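Local coordinates for flavoprotein (Thermotoga maritima, PDB 5V8S) that probably acts as an electron-transferring oxidoreductase, combining an oxo-bridged di-iron site in a metallo-beta-lactamase-like domain with a flavodoxin-like domain of the kind that binds FMN, at residues A[233-238]-A[243-248]; A[25-30]-A[175-180]; A[300-305]-A[336-341]; A[269-274]-A[315-320]. The protein carries 1 engineered substitution. One frame throughout, in Å; residues are numbered along the deposited sequence. Where two conformers were deposited one is given.

Interaction 1: A[233-238]-A[243-248]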
loop_
_atom_site.group_PDB
_atom_site.type_symbol
_atom_site.label_atom_id
_atom_site.label_comp_id
_atom_site.label_asym_id
_atom_site.label_seq_id
_atom_site.Cartn_x
_atom_site.Cartn_y
_atom_site.Cartn_z
ATOM N N ILE A 233 -2.770 -6.031 -40.663
ATOM C CA ILE A 233 -2.344 -6.897 -39.569
ATOM C C ILE A 233 -3.138 -8.190 -39.656
ATOM O O ILE A 233 -4.367 -8.190 -39.500
ATOM C CB ILE A 233 -2.504 -6.218 -38.201
ATOM C CG1 ILE A 233 -1.619 -4.968 -38.127
ATOM C CG2 ILE A 233 -2.136 -7.197 -37.099
ATOM C CD1 ILE A 233 -1.747 -4.191 -36.845
ATOM N N LYS A 234 -2.439 -9.295 -39.892
ATOM C CA LYS A 234 -3.072 -10.605 -39.909
ATOM C C LYS A 234 -2.899 -11.379 -38.605
ATOM O O LYS A 234 -3.699 -12.285 -38.335
ATOM C CB LYS A 234 -2.607 -11.427 -41.127
ATOM C CG LYS A 234 -1.298 -12.167 -41.015
ATOM C CD LYS A 234 -1.044 -12.984 -42.292
ATOM C CE LYS A 234 0.199 -13.871 -42.177
ATOM N NZ LYS A 234 0.634 -14.447 -43.483
ATOM N N ALA A 235 -1.932 -11.007 -37.761
ATOM C CA ALA A 235 -1.720 -11.664 -36.485
ATOM C C ALA A 235 -0.929 -10.711 -35.610
ATOM O O ALA A 235 -0.109 -9.929 -36.100
ATOM C CB ALA A 235 -0.977 -12.993 -36.637
ATOM N N LEU A 236 -1.227 -10.756 -34.311
ATOM C CA LEU A 236 -0.488 -9.991 -33.315
ATOM C C LEU A 236 0.082 -10.973 -32.304
ATOM O O LEU A 236 -0.669 -11.728 -31.673
ATOM C CB LEU A 236 -1.388 -8.952 -32.640
ATOM C CG LEU A 236 -0.661 -7.953 -31.738
ATOM C CD1 LEU A 236 -1.389 -6.626 -31.759
ATOM C CD2 LEU A 236 -0.526 -8.445 -30.300
ATOM N N LEU A 237 1.412 -10.952 -32.155
ATOM C CA LEU A 237 2.171 -11.891 -31.334
ATOM C C LEU A 237 2.865 -11.072 -30.250
ATOM O O LEU A 237 3.969 -10.534 -30.470
ATOM C CB LEU A 237 3.216 -12.622 -32.182
ATOM C CG LEU A 237 2.749 -13.835 -33.005
ATOM C CD1 LEU A 237 1.485 -13.552 -33.795
ATOM C CD2 LEU A 237 3.872 -14.321 -33.897
ATOM N N PRO A 238 2.248 -10.920 -29.083
ATOM C CA PRO A 238 2.838 -10.089 -28.021
ATOM C C PRO A 238 3.754 -10.852 -27.093
ATOM O O PRO A 238 3.850 -12.082 -27.150
ATOM C CB PRO A 238 1.607 -9.613 -27.246
ATOM C CG PRO A 238 0.698 -10.831 -27.313
ATOM C CD PRO A 238 0.965 -11.507 -28.672
ATOM N N ILE A 243 -1.648 -15.067 -28.011
ATOM C CA ILE A 243 -1.370 -14.693 -29.393
ATOM C C ILE A 243 -2.703 -14.552 -30.104
ATOM O O ILE A 243 -3.639 -15.314 -29.831
ATOM C CB ILE A 243 -0.510 -15.782 -30.054
ATOM C CG1 ILE A 243 0.858 -15.827 -29.389
ATOM C CG2 ILE A 243 -0.400 -15.588 -31.564
ATOM C CD1 ILE A 243 1.538 -17.146 -29.562
ATOM N N TRP A 244 -2.795 -13.595 -31.021
ATOM C CA TRP A 244 -4.036 -13.318 -31.739
ATOM C C TRP A 244 -3.838 -13.619 -33.221
ATOM O O TRP A 244 -3.252 -12.820 -33.954
ATOM C CB TRP A 244 -4.481 -11.881 -31.492
ATOM C CG TRP A 244 -4.794 -11.637 -30.044
ATOM C CD1 TRP A 244 -3.900 -11.545 -29.004
ATOM C CD2 TRP A 244 -6.097 -11.486 -29.461
ATOM N NE1 TRP A 244 -4.576 -11.332 -27.825
ATOM C CE2 TRP A 244 -5.921 -11.284 -28.080
ATOM C CE3 TRP A 244 -7.389 -11.476 -29.980
ATOM C CZ2 TRP A 244 -6.998 -11.090 -27.214
ATOM C CZ3 TRP A 244 -8.458 -11.289 -29.120
ATOM C CH2 TRP A 244 -8.254 -11.092 -27.753
ATOM N N LYS A 245 -4.325 -14.780 -33.640
ATOM C CA LYS A 245 -4.290 -15.209 -35.031
ATOM C C LYS A 245 -5.640 -15.143 -35.723
ATOM O O LYS A 245 -5.694 -14.967 -36.941
ATOM C CB LYS A 245 -3.768 -16.651 -35.105
ATOM C CG LYS A 245 -2.270 -16.768 -34.869
ATOM C CD LYS A 245 -1.828 -18.214 -34.611
ATOM C CE LYS A 245 -2.044 -19.114 -35.804
ATOM N NZ LYS A 245 -1.579 -20.515 -35.521
ATOM N N LYS A 246 -6.733 -15.270 -34.980
ATOM C CA LYS A 246 -8.049 -15.251 -35.597
ATOM C C LYS A 246 -8.564 -13.825 -35.771
ATOM O O LYS A 246 -9.094 -13.482 -36.831
ATOM C CB LYS A 246 -8.989 -16.111 -34.756
ATOM C CG LYS A 246 -10.470 -16.020 -35.098
ATOM C CD LYS A 246 -11.274 -16.950 -34.189
ATOM C CE LYS A 246 -12.552 -16.295 -33.700
ATOM N NZ LYS A 246 -13.254 -17.098 -32.637
ATOM N N ASP A 247 -8.411 -12.969 -34.757
ATOM C CA ASP A 247 -9.062 -11.659 -34.751
ATOM C C ASP A 247 -8.190 -10.656 -33.999
ATOM O O ASP A 247 -8.571 -10.147 -32.941
ATOM C CB ASP A 247 -10.444 -11.782 -34.104
ATOM C CG ASP A 247 -11.317 -10.556 -34.291
ATOM O OD1 ASP A 247 -10.928 -9.595 -34.969
ATOM O OD2 ASP A 247 -12.428 -10.563 -33.732
ATOM N N PRO A 248 -6.993 -10.350 -34.520
ATOM C CA PRO A 248 -6.157 -9.339 -33.843
ATOM C C PRO A 248 -6.819 -7.976 -33.733
ATOM O O PRO A 248 -6.488 -7.223 -32.809
ATOM C CB PRO A 248 -4.883 -9.283 -34.710
ATOM C CG PRO A 248 -5.336 -9.750 -36.042
ATOM C CD PRO A 248 -6.358 -10.820 -35.768
#

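Interaction 2: A[25-30]-A[175-180]. With FEO (mu-oxo-diiron), chain C.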
loop_
_atom_site.group_PDB
_atom_site.type_symbol
_atom_site.label_atom_id
_atom_site.label_comp_id
_atom_site.label_asym_id
_atom_site.label_seq_id
_atom_site.Cartn_x
_atom_site.Cartn_y
_atom_site.Cartn_z
ATOM N N PRO A 25 5.999 -17.700 -42.877
ATOM C CA PRO A 25 7.274 -18.370 -42.615
ATOM C C PRO A 25 7.180 -19.251 -41.377
ATOM O O PRO A 25 6.196 -19.187 -40.637
ATOM C CB PRO A 25 8.230 -17.211 -42.375
ATOM C CG PRO A 25 7.375 -16.133 -41.833
ATOM C CD PRO A 25 6.043 -16.274 -42.508
ATOM N N GLU A 26 8.205 -20.067 -41.159
ATOM C CA GLU A 26 8.232 -20.999 -40.036
ATOM C C GLU A 26 8.499 -20.209 -38.755
ATOM O O GLU A 26 9.600 -19.682 -38.571
ATOM C CB GLU A 26 9.331 -22.023 -40.311
ATOM C CG GLU A 26 9.340 -23.237 -39.411
ATOM C CD GLU A 26 10.494 -24.196 -39.718
ATOM O OE1 GLU A 26 11.037 -24.162 -40.843
ATOM O OE2 GLU A 26 10.866 -24.991 -38.825
ATOM N N ILE A 27 7.497 -20.121 -37.867
ATOM C CA ILE A 27 7.590 -19.325 -36.643
ATOM C C ILE A 27 7.207 -20.202 -35.467
ATOM O O ILE A 27 6.177 -20.884 -35.509
ATOM C CB ILE A 27 6.677 -18.080 -36.688
ATOM C CG1 ILE A 27 7.085 -17.150 -37.829
ATOM C CG2 ILE A 27 6.707 -17.326 -35.352
ATOM C CD1 ILE A 27 6.080 -16.074 -38.106
ATOM N N TYR A 28 8.026 -20.164 -34.415
ATOM C CA TYR A 28 7.778 -20.844 -33.153
ATOM C C TYR A 28 7.566 -19.806 -32.065
ATOM O O TYR A 28 8.215 -18.751 -32.062
ATOM C CB TYR A 28 8.974 -21.707 -32.739
ATOM C CG TYR A 28 9.255 -22.833 -33.702
ATOM C CD1 TYR A 28 9.944 -22.597 -34.882
ATOM C CD2 TYR A 28 8.835 -24.127 -33.434
ATOM C CE1 TYR A 28 10.198 -23.613 -35.773
ATOM C CE2 TYR A 28 9.083 -25.154 -34.329
ATOM C CZ TYR A 28 9.769 -24.891 -35.493
ATOM O OH TYR A 28 10.018 -25.902 -36.393
ATOM N N VAL A 29 6.677 -20.118 -31.131
ATOM C CA VAL A 29 6.616 -19.405 -29.857
ATOM C C VAL A 29 7.320 -20.238 -28.802
ATOM O O VAL A 29 7.208 -21.473 -28.780
ATOM C CB VAL A 29 5.169 -19.074 -29.423
ATOM C CG1 VAL A 29 4.352 -20.357 -29.234
ATOM C CG2 VAL A 29 5.157 -18.198 -28.161
ATOM N N LEU A 30 8.037 -19.547 -27.920
ATOM C CA LEU A 30 8.594 -20.105 -26.691
ATOM C C LEU A 30 7.970 -19.303 -25.560
ATOM O O LEU A 30 8.305 -18.127 -25.377
ATOM C CB LEU A 30 10.112 -19.948 -26.664
ATOM C CG LEU A 30 10.845 -20.708 -27.766
ATOM C CD1 LEU A 30 12.146 -20.042 -28.070
ATOM C CD2 LEU A 30 11.081 -22.138 -27.347
ATOM N N ILE A 175 2.392 -10.084 -39.914
ATOM C CA ILE A 175 2.537 -10.614 -38.563
ATOM C C ILE A 175 3.271 -9.575 -37.734
ATOM O O ILE A 175 4.379 -9.168 -38.089
ATOM C CB ILE A 175 3.300 -11.944 -38.582
ATOM C CG1 ILE A 175 2.535 -12.956 -39.442
ATOM C CG2 ILE A 175 3.533 -12.459 -37.161
ATOM C CD1 ILE A 175 3.277 -14.254 -39.660
ATOM N N LEU A 176 2.673 -9.143 -36.624
ATOM C CA LEU A 176 3.253 -8.095 -35.794
ATOM C C LEU A 176 3.770 -8.711 -34.495
ATOM O O LEU A 176 2.992 -9.276 -33.716
ATOM C CB LEU A 176 2.202 -7.023 -35.492
ATOM C CG LEU A 176 2.750 -5.714 -34.916
ATOM C CD1 LEU A 176 3.432 -4.908 -36.008
ATOM C CD2 LEU A 176 1.647 -4.904 -34.274
ATOM N N PHE A 177 5.080 -8.614 -34.276
ATOM C CA PHE A 177 5.705 -9.001 -33.014
ATOM C C PHE A 177 5.776 -7.733 -32.175
ATOM O O PHE A 177 6.531 -6.811 -32.495
ATOM C CB PHE A 177 7.104 -9.571 -33.259
ATOM C CG PHE A 177 7.128 -10.785 -34.148
ATOM C CD1 PHE A 177 7.249 -10.655 -35.524
ATOM C CD2 PHE A 177 7.079 -12.060 -33.604
ATOM C CE1 PHE A 177 7.302 -11.785 -36.345
ATOM C CE2 PHE A 177 7.144 -13.191 -34.416
ATOM C CZ PHE A 177 7.252 -13.051 -35.784
ATOM N N SER A 178 4.947 -7.655 -31.137
ATOM C CA SER A 178 4.653 -6.377 -30.519
ATOM C C SER A 178 5.112 -6.259 -29.075
ATOM O O SER A 178 4.911 -5.203 -28.475
ATOM C CB SER A 178 3.146 -6.109 -30.592
ATOM O OG SER A 178 2.425 -7.187 -30.042
ATOM N N CYS A 179 5.695 -7.308 -28.499
ATOM C CA CYS A 179 6.184 -7.293 -27.122
ATOM C C CYS A 179 5.112 -6.807 -26.137
ATOM O O CYS A 179 4.062 -7.428 -26.052
ATOM C CB CYS A 179 7.508 -6.541 -26.998
ATOM S SG CYS A 179 8.422 -7.061 -25.533
ATOM N N ASP A 180 5.317 -5.713 -25.393
ATOM C CA ASP A 180 4.304 -5.316 -24.405
ATOM C C ASP A 180 3.019 -4.819 -25.036
ATOM O O ASP A 180 1.970 -4.856 -24.374
ATOM C CB ASP A 180 4.791 -4.189 -23.494
ATOM C CG ASP A 180 5.831 -4.638 -22.468
ATOM O OD1 ASP A 180 6.090 -5.855 -22.352
ATOM O OD2 ASP A 180 6.406 -3.762 -21.788
HETATM FE FE1 FEO C . 7.803 -3.515 -20.272
HETATM FE FE2 FEO C . 7.032 -6.812 -20.673
HETATM O O FEO C . 8.162 -5.360 -20.287
HETATM O O HOH W 1 6.360 -4.178 -18.739
HETATM O O HOH W 2 5.497 -5.852 -19.296
#

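Interaction 3: A[300-305]-A[336-341]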
loop_
_atom_site.group_PDB
_atom_site.type_symbol
_atom_site.label_atom_id
_atom_site.label_comp_id
_atom_site.label_asym_id
_atom_site.label_seq_id
_atom_site.Cartn_x
_atom_site.Cartn_y
_atom_site.Cartn_z
ATOM N N TYR A 300 -14.989 -1.373 -3.699
ATOM C CA TYR A 300 -13.690 -1.635 -3.095
ATOM C C TYR A 300 -13.622 -0.923 -1.753
ATOM O O TYR A 300 -13.678 0.309 -1.705
ATOM C CB TYR A 300 -12.564 -1.156 -4.008
ATOM C CG TYR A 300 -12.464 -1.999 -5.245
ATOM C CD1 TYR A 300 -11.924 -3.273 -5.177
ATOM C CD2 TYR A 300 -12.921 -1.536 -6.475
ATOM C CE1 TYR A 300 -11.817 -4.063 -6.306
ATOM C CE2 TYR A 300 -12.838 -2.337 -7.612
ATOM C CZ TYR A 300 -12.296 -3.600 -7.520
ATOM O OH TYR A 300 -12.194 -4.401 -8.651
ATOM N N LYS A 301 -13.470 -1.689 -0.680
ATOM C CA LYS A 301 -13.499 -1.161 0.676
ATOM C C LYS A 301 -12.191 -1.463 1.400
ATOM O O LYS A 301 -11.789 -2.623 1.497
ATOM C CB LYS A 301 -14.651 -1.804 1.475
ATOM C CG LYS A 301 -14.708 -1.386 2.949
ATOM C CD LYS A 301 -15.402 -2.406 3.889
ATOM C CE LYS A 301 -16.520 -3.176 3.276
ATOM N NZ LYS A 301 -17.139 -4.087 4.309
ATOM N N PHE A 302 -11.561 -0.423 1.949
ATOM C CA PHE A 302 -10.446 -0.575 2.891
ATOM C C PHE A 302 -11.024 -0.507 4.302
ATOM O O PHE A 302 -11.518 0.537 4.714
ATOM C CB PHE A 302 -9.449 0.566 2.733
ATOM C CG PHE A 302 -8.735 0.588 1.401
ATOM C CD1 PHE A 302 -7.627 -0.195 1.188
ATOM C CD2 PHE A 302 -9.173 1.403 0.387
ATOM C CE1 PHE A 302 -6.964 -0.173 -0.033
ATOM C CE2 PHE A 302 -8.513 1.429 -0.859
ATOM C CZ PHE A 302 -7.412 0.655 -1.045
ATOM N N SER A 303 -10.952 -1.598 5.039
ATOM C CA SER A 303 -11.479 -1.624 6.398
ATOM C C SER A 303 -10.436 -2.224 7.325
ATOM O O SER A 303 -9.312 -2.551 6.916
ATOM C CB SER A 303 -12.757 -2.454 6.483
ATOM O OG SER A 303 -12.452 -3.832 6.336
ATOM N N ASP A 304 -10.825 -2.390 8.586
ATOM C CA ASP A 304 -9.907 -2.994 9.534
ATOM C C ASP A 304 -9.766 -4.503 9.338
ATOM O O ASP A 304 -8.934 -5.122 9.997
ATOM C CB ASP A 304 -10.268 -2.583 10.976
ATOM C CG ASP A 304 -11.593 -3.125 11.459
ATOM O OD1 ASP A 304 -12.117 -4.091 10.890
ATOM O OD2 ASP A 304 -12.127 -2.572 12.442
ATOM N N GLU A 305 -10.519 -5.105 8.422
ATOM C CA GLU A 305 -10.376 -6.522 8.143
ATOM C C GLU A 305 -10.071 -6.829 6.691
ATOM O O GLU A 305 -9.645 -7.951 6.398
ATOM C CB GLU A 305 -11.650 -7.291 8.529
ATOM C CG GLU A 305 -11.831 -7.442 10.007
ATOM C CD GLU A 305 -12.846 -8.505 10.364
ATOM O OE1 GLU A 305 -13.070 -9.438 9.565
ATOM O OE2 GLU A 305 -13.420 -8.404 11.453
ATOM N N PRO A 336 -3.371 7.027 4.437
ATOM C CA PRO A 336 -2.393 6.341 3.603
ATOM C C PRO A 336 -2.854 5.452 2.464
ATOM O O PRO A 336 -2.436 5.722 1.356
ATOM C CB PRO A 336 -1.585 5.521 4.610
ATOM C CG PRO A 336 -1.714 6.273 5.878
ATOM C CD PRO A 336 -3.106 6.819 5.869
ATOM N N LEU A 337 -3.901 4.658 2.655
ATOM C CA LEU A 337 -4.316 3.781 1.568
ATOM C C LEU A 337 -5.134 4.531 0.527
ATOM O O LEU A 337 -4.982 4.292 -0.674
ATOM C CB LEU A 337 -5.084 2.580 2.102
ATOM C CG LEU A 337 -4.181 1.530 2.735
ATOM C CD1 LEU A 337 -4.900 0.680 3.723
ATOM C CD2 LEU A 337 -3.634 0.651 1.614
ATOM N N MET A 338 -6.007 5.438 0.956
ATOM C CA MET A 338 -6.747 6.238 -0.015
ATOM C C MET A 338 -5.840 7.261 -0.697
ATOM O O MET A 338 -6.067 7.604 -1.865
ATOM C CB MET A 338 -7.989 6.870 0.623
ATOM C CG MET A 338 -9.061 5.844 1.005
ATOM S SD MET A 338 -9.936 5.050 -0.369
ATOM C CE MET A 338 -10.955 6.393 -0.972
ATOM N N ARG A 339 -4.781 7.722 -0.020
ATOM C CA ARG A 339 -3.793 8.535 -0.721
ATOM C C ARG A 339 -3.102 7.720 -1.813
ATOM O O ARG A 339 -3.015 8.156 -2.969
ATOM C CB ARG A 339 -2.754 9.098 0.249
ATOM C CG ARG A 339 -1.785 10.050 -0.438
ATOM C CD ARG A 339 -0.568 10.344 0.421
ATOM N NE ARG A 339 0.236 9.149 0.642
ATOM C CZ ARG A 339 0.551 8.636 1.829
ATOM N NH1 ARG A 339 0.136 9.206 2.947
ATOM N NH2 ARG A 339 1.286 7.540 1.893
ATOM N N PHE A 340 -2.608 6.530 -1.461
ATOM C CA PHE A 340 -1.918 5.698 -2.443
ATOM C C PHE A 340 -2.833 5.403 -3.621
ATOM O O PHE A 340 -2.426 5.509 -4.778
ATOM C CB PHE A 340 -1.453 4.394 -1.783
ATOM C CG PHE A 340 -0.667 3.486 -2.695
ATOM C CD1 PHE A 340 0.696 3.643 -2.841
ATOM C CD2 PHE A 340 -1.289 2.475 -3.407
ATOM C CE1 PHE A 340 1.423 2.813 -3.672
ATOM C CE2 PHE A 340 -0.558 1.653 -4.235
ATOM C CZ PHE A 340 0.797 1.815 -4.354
ATOM N N THR A 341 -4.077 5.031 -3.331
ATOM C CA THR A 341 -5.032 4.695 -4.382
ATOM C C THR A 341 -5.294 5.892 -5.290
ATOM O O THR A 341 -5.256 5.766 -6.517
ATOM C CB THR A 341 -6.325 4.184 -3.754
ATOM O OG1 THR A 341 -6.048 3.000 -3.023
ATOM C CG2 THR A 341 -7.390 3.851 -4.845
#

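Interaction 4: A[269-274]-A[315-320]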
loop_
_atom_site.group_PDB
_atom_site.type_symbol
_atom_site.label_atom_id
_atom_site.label_comp_id
_atom_site.label_asym_id
_atom_site.label_seq_id
_atom_site.Cartn_x
_atom_site.Cartn_y
_atom_site.Cartn_z
ATOM N N THR A 269 -17.825 2.562 -10.086
ATOM C CA THR A 269 -16.874 1.974 -9.143
ATOM C C THR A 269 -16.826 2.836 -7.884
ATOM O O THR A 269 -16.650 4.055 -7.961
ATOM C CB THR A 269 -15.484 1.757 -9.772
ATOM O OG1 THR A 269 -15.603 0.839 -10.866
ATOM C CG2 THR A 269 -14.525 1.141 -8.792
ATOM N N VAL A 270 -17.023 2.191 -6.741
ATOM C CA VAL A 270 -17.137 2.841 -5.438
ATOM C C VAL A 270 -15.924 2.415 -4.629
ATOM O O VAL A 270 -15.694 1.214 -4.427
ATOM C CB VAL A 270 -18.422 2.414 -4.719
ATOM C CG1 VAL A 270 -18.552 3.147 -3.379
ATOM C CG2 VAL A 270 -19.635 2.667 -5.600
ATOM N N ILE A 271 -15.160 3.397 -4.158
ATOM C CA ILE A 271 -13.880 3.159 -3.505
ATOM C C ILE A 271 -13.885 3.950 -2.203
ATOM O O ILE A 271 -14.016 5.177 -2.231
ATOM C CB ILE A 271 -12.706 3.615 -4.389
ATOM C CG1 ILE A 271 -12.702 2.903 -5.733
ATOM C CG2 ILE A 271 -11.372 3.395 -3.663
ATOM C CD1 ILE A 271 -11.919 3.663 -6.764
ATOM N N TYR A 272 -13.718 3.267 -1.074
ATOM C CA TYR A 272 -13.749 3.990 0.188
ATOM C C TYR A 272 -12.900 3.328 1.255
ATOM O O TYR A 272 -12.605 2.131 1.207
ATOM C CB TYR A 272 -15.185 4.170 0.695
ATOM C CG TYR A 272 -15.952 2.921 1.068
ATOM C CD1 TYR A 272 -16.670 2.205 0.110
ATOM C CD2 TYR A 272 -16.081 2.521 2.389
ATOM C CE1 TYR A 272 -17.396 1.089 0.453
ATOM C CE2 TYR A 272 -16.818 1.403 2.735
ATOM C CZ TYR A 272 -17.502 0.703 1.770
ATOM O OH TYR A 272 -18.273 -0.404 2.106
ATOM N N ASP A 273 -12.526 4.139 2.247
ATOM C CA ASP A 273 -11.865 3.663 3.456
ATOM C C ASP A 273 -12.737 3.978 4.663
ATOM O O ASP A 273 -13.181 5.119 4.836
ATOM C CB ASP A 273 -10.409 4.184 3.615
ATOM C CG ASP A 273 -10.279 5.720 3.666
ATOM O OD1 ASP A 273 -11.246 6.456 3.374
ATOM O OD2 ASP A 273 -9.143 6.184 4.009
ATOM N N SER A 274 -12.986 2.961 5.490
ATOM C CA SER A 274 -13.862 3.087 6.641
ATOM C C SER A 274 -12.989 2.720 7.828
ATOM O O SER A 274 -12.745 1.531 8.077
ATOM C CB SER A 274 -15.072 2.185 6.474
ATOM O OG SER A 274 -15.940 2.323 7.571
ATOM N N LYS A 315 -7.983 -1.732 -12.666
ATOM C CA LYS A 315 -8.584 -2.443 -13.788
ATOM C C LYS A 315 -10.016 -2.006 -14.053
ATOM O O LYS A 315 -10.477 -2.049 -15.212
ATOM C CB LYS A 315 -8.553 -3.934 -13.482
ATOM C CG LYS A 315 -9.346 -4.800 -14.399
ATOM C CD LYS A 315 -9.582 -6.159 -13.757
ATOM C CE LYS A 315 -10.703 -6.105 -12.743
ATOM N NZ LYS A 315 -10.993 -7.475 -12.270
ATOM N N ASP A 316 -10.735 -1.615 -13.013
ATOM C CA ASP A 316 -12.153 -1.311 -13.158
ATOM C C ASP A 316 -12.434 0.136 -13.535
ATOM O O ASP A 316 -13.581 0.451 -13.864
ATOM C CB ASP A 316 -12.903 -1.719 -11.875
ATOM C CG ASP A 316 -13.317 -3.191 -11.904
ATOM O OD1 ASP A 316 -13.804 -3.639 -12.964
ATOM O OD2 ASP A 316 -13.112 -3.914 -10.924
ATOM N N ILE A 317 -11.431 1.007 -13.534
ATOM C CA ILE A 317 -11.650 2.428 -13.812
ATOM C C ILE A 317 -12.032 2.702 -15.270
ATOM O O ILE A 317 -13.005 3.432 -15.523
ATOM C CB ILE A 317 -10.429 3.275 -13.408
ATOM C CG1 ILE A 317 -9.988 2.992 -11.964
ATOM C CG2 ILE A 317 -10.706 4.765 -13.648
ATOM C CD1 ILE A 317 -10.991 3.358 -10.957
ATOM N N PRO A 318 -11.306 2.176 -16.271
ATOM C CA PRO A 318 -11.540 2.648 -17.653
ATOM C C PRO A 318 -12.972 2.548 -18.145
ATOM O O PRO A 318 -13.446 3.471 -18.818
ATOM C CB PRO A 318 -10.586 1.792 -18.498
ATOM C CG PRO A 318 -9.476 1.437 -17.553
ATOM C CD PRO A 318 -10.190 1.218 -16.224
ATOM N N ASP A 319 -13.672 1.453 -17.862
ATOM C CA ASP A 319 -15.033 1.303 -18.360
ATOM C C ASP A 319 -16.086 1.656 -17.326
ATOM O O ASP A 319 -17.254 1.349 -17.522
ATOM C CB ASP A 319 -15.273 -0.072 -18.990
ATOM C CG ASP A 319 -15.192 -1.208 -18.020
ATOM O OD1 ASP A 319 -14.704 -1.018 -16.888
ATOM O OD2 ASP A 319 -15.632 -2.318 -18.390
ATOM N N SER A 320 -15.710 2.307 -16.235
ATOM C CA SER A 320 -16.715 2.870 -15.339
ATOM C C SER A 320 -17.307 4.151 -15.919
ATOM O O SER A 320 -16.592 4.974 -16.500
ATOM C CB SER A 320 -16.077 3.212 -13.990
ATOM O OG SER A 320 -15.709 2.046 -13.291
#

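Interaction 1: A[233-238]-A[243-248]
The indole of Trp-244 turns an edge to Leu-236 O, which lies near the ring plane with CD1 as its nearest ring atom, at 4.2 Å. The Pro-248 ring packs on both side chain and backbone of the other segment: its CB lies 4.1 Å from Leu-236 CB, and its CG 3.8 Å from Lys-234 O. A single antiparallel hydrogen-bonded pair joins Leu-236 and Trp-244, with Leu-236 N donating to Trp-244 O at 2.9 Å and Trp-244 N returning the bond to Leu-236 O at 2.9 Å. The chain thus folds back on strand 235-238, outermost of five in one sheet of the metallo-beta-lactamase-like fold, and the intervening loop carries the iron ligand His-240. Leu-237 and Ile-243 meet on the side of the bridge away from the indole. There Ile-243 CG2, anti to its own backbone N, reaches Leu-237 CD1 at 3.6 Å. Val-199, Tyr-202 and Leu-203 of helix 196-214, together with Leu-251, pack against the indole.

Interaction 2: A[25-30]-A[175-180]
Ile-27 meets Ile-175 and Phe-177 inside the beta sandwich of the metallo-beta-lactamase-like domain, where strands of its two sheets face each other across a buried apolar layer. No hydrogen bond passes between the segments; methyl and ring carbons do the work. The two isoleucines reach toward each other tip to tip, Ile-27 CD1 lying 3.7 Å from Ile-175 CD1. In each, CG1 is anti to the carbonyl carbon (chi1 -62° in Ile-27 and -60° in Ile-175), which turns the long branch toward the facing sheet. The same Ile-27 methyl sits at the edge of the Phe-177 ring, near its plane and 4.0 Å from CZ. Pro-25 adds a looser touch, CD to Ile-175 CD1 at 4.5 Å.

Further along the 175-180 segment, Asp-180 bridges the two irons: OD2 binds FE1 at 2.1 Å and OD1 binds FE2 at 2.1 Å. His-97, Glu-99 and His-163 also bind the first iron, while Asp-101, the engineered Asp-102 and His-240 bind the second. Strand 26-34 runs between strands 16-22 and 50-59 of its sheet, and strand 175-179 between 168-172 and 235-238 of the other; Leu-237 packs on Ile-175 and Phe-177, and Tyr-55 meets the Phe-177 ring edge-to-face.

Interaction 3: A[300-305]-A[336-341]
Leu-337 O is gripped twice by Thr-341: the backbone N donates at 2.9 Å, and OG1 donates at 2.9 Å from the opposite face of the carbonyl plane. That bond helps fix the Thr-341 hydroxyl, whose OG1 lies 3.4 Å from Phe-302 CZ as the two side chains pass in opposite directions. Phe-302 carries the whole contact from the strand side. Leu-337 CB stands over one face of its ring in a CH-pi contact, 19° off the ring normal, and Leu-337 CD2 reaches Phe-302 CE1 at 3.8 Å. Met-338, its chain bent at both chi2 and chi3, brings SD to 3.8 Å from Phe-302 CD2, an oblique Met-aromatic contact 66° off the normal. In the flavodoxin-like domain, strand 296-302 is the outermost neighbour of strand 267-273; helix residues 336-341 pack on it, directed 141° from residues 300-302, nearer antiparallel than perpendicular. Ile-310 of helix 310-316 packs on both Phe-302 and Thr-341, while Arg-339 forms a salt bridge with Glu-344 of the second subunit.

Interaction 4: A[269-274]-A[315-320]
Hydroxyl chemistry comes first: Thr-269 OG1 donates to Ser-320 OG at 2.7 Å, and Ser-320 OG donates onward to Asp-316 O at 2.7 Å. The chain of bonds runs from the strand to the Asp-316 carbonyl, and the serine hydroxyl, accepting one bond and donating the other, is held in its rotation. It approaches that carbonyl from 29° out of the plane. A backbone bond from Ser-320 N to Ile-317 O, 3.0 Å long, closes the type I turn that presents this serine. The apolar part is slight, Ile-271 CD1 meeting Ile-317 CD1 at 4.3 Å. Charge lies at the side: Asp-316 and Asp-319 both pair with Lys-267, and the other carboxylate oxygen of Asp-316 bonds the Tyr-300 hydroxyl, tying it to strand 296-302. The Thr-269 to Ser-320 bond and the Lys-267 salt bridges fasten strand 267-273 to the turn leading into strand 322-327, part of the beta-alpha-beta crossover that begins at strand 296-302, as expected of a flavodoxin-like parallel sheet.

Overall arrangement
Interactions 1 and 2 belong to the di-iron domain, 3 and 4 to the flavodoxin-like domain on the opposite side of the chain's centre; across that divide the nearest atoms stay at least about 14 Å apart. All four are largely buried. Interactions 1 and 2 share a sheet, since strands 235-238 and 175-179 are neighbours joined by backbone bonds, yet one is a backbone bridge at the sheet's edge and the other a purely apolar meeting between sheets. Interactions 3 and 4 likewise share a sheet through strands 296-302 and 267-273. Interaction 3 packs an aromatic ring under a helix beside the second subunit, whereas interaction 4 relies on a chain of hydroxyl hydrogen bonds.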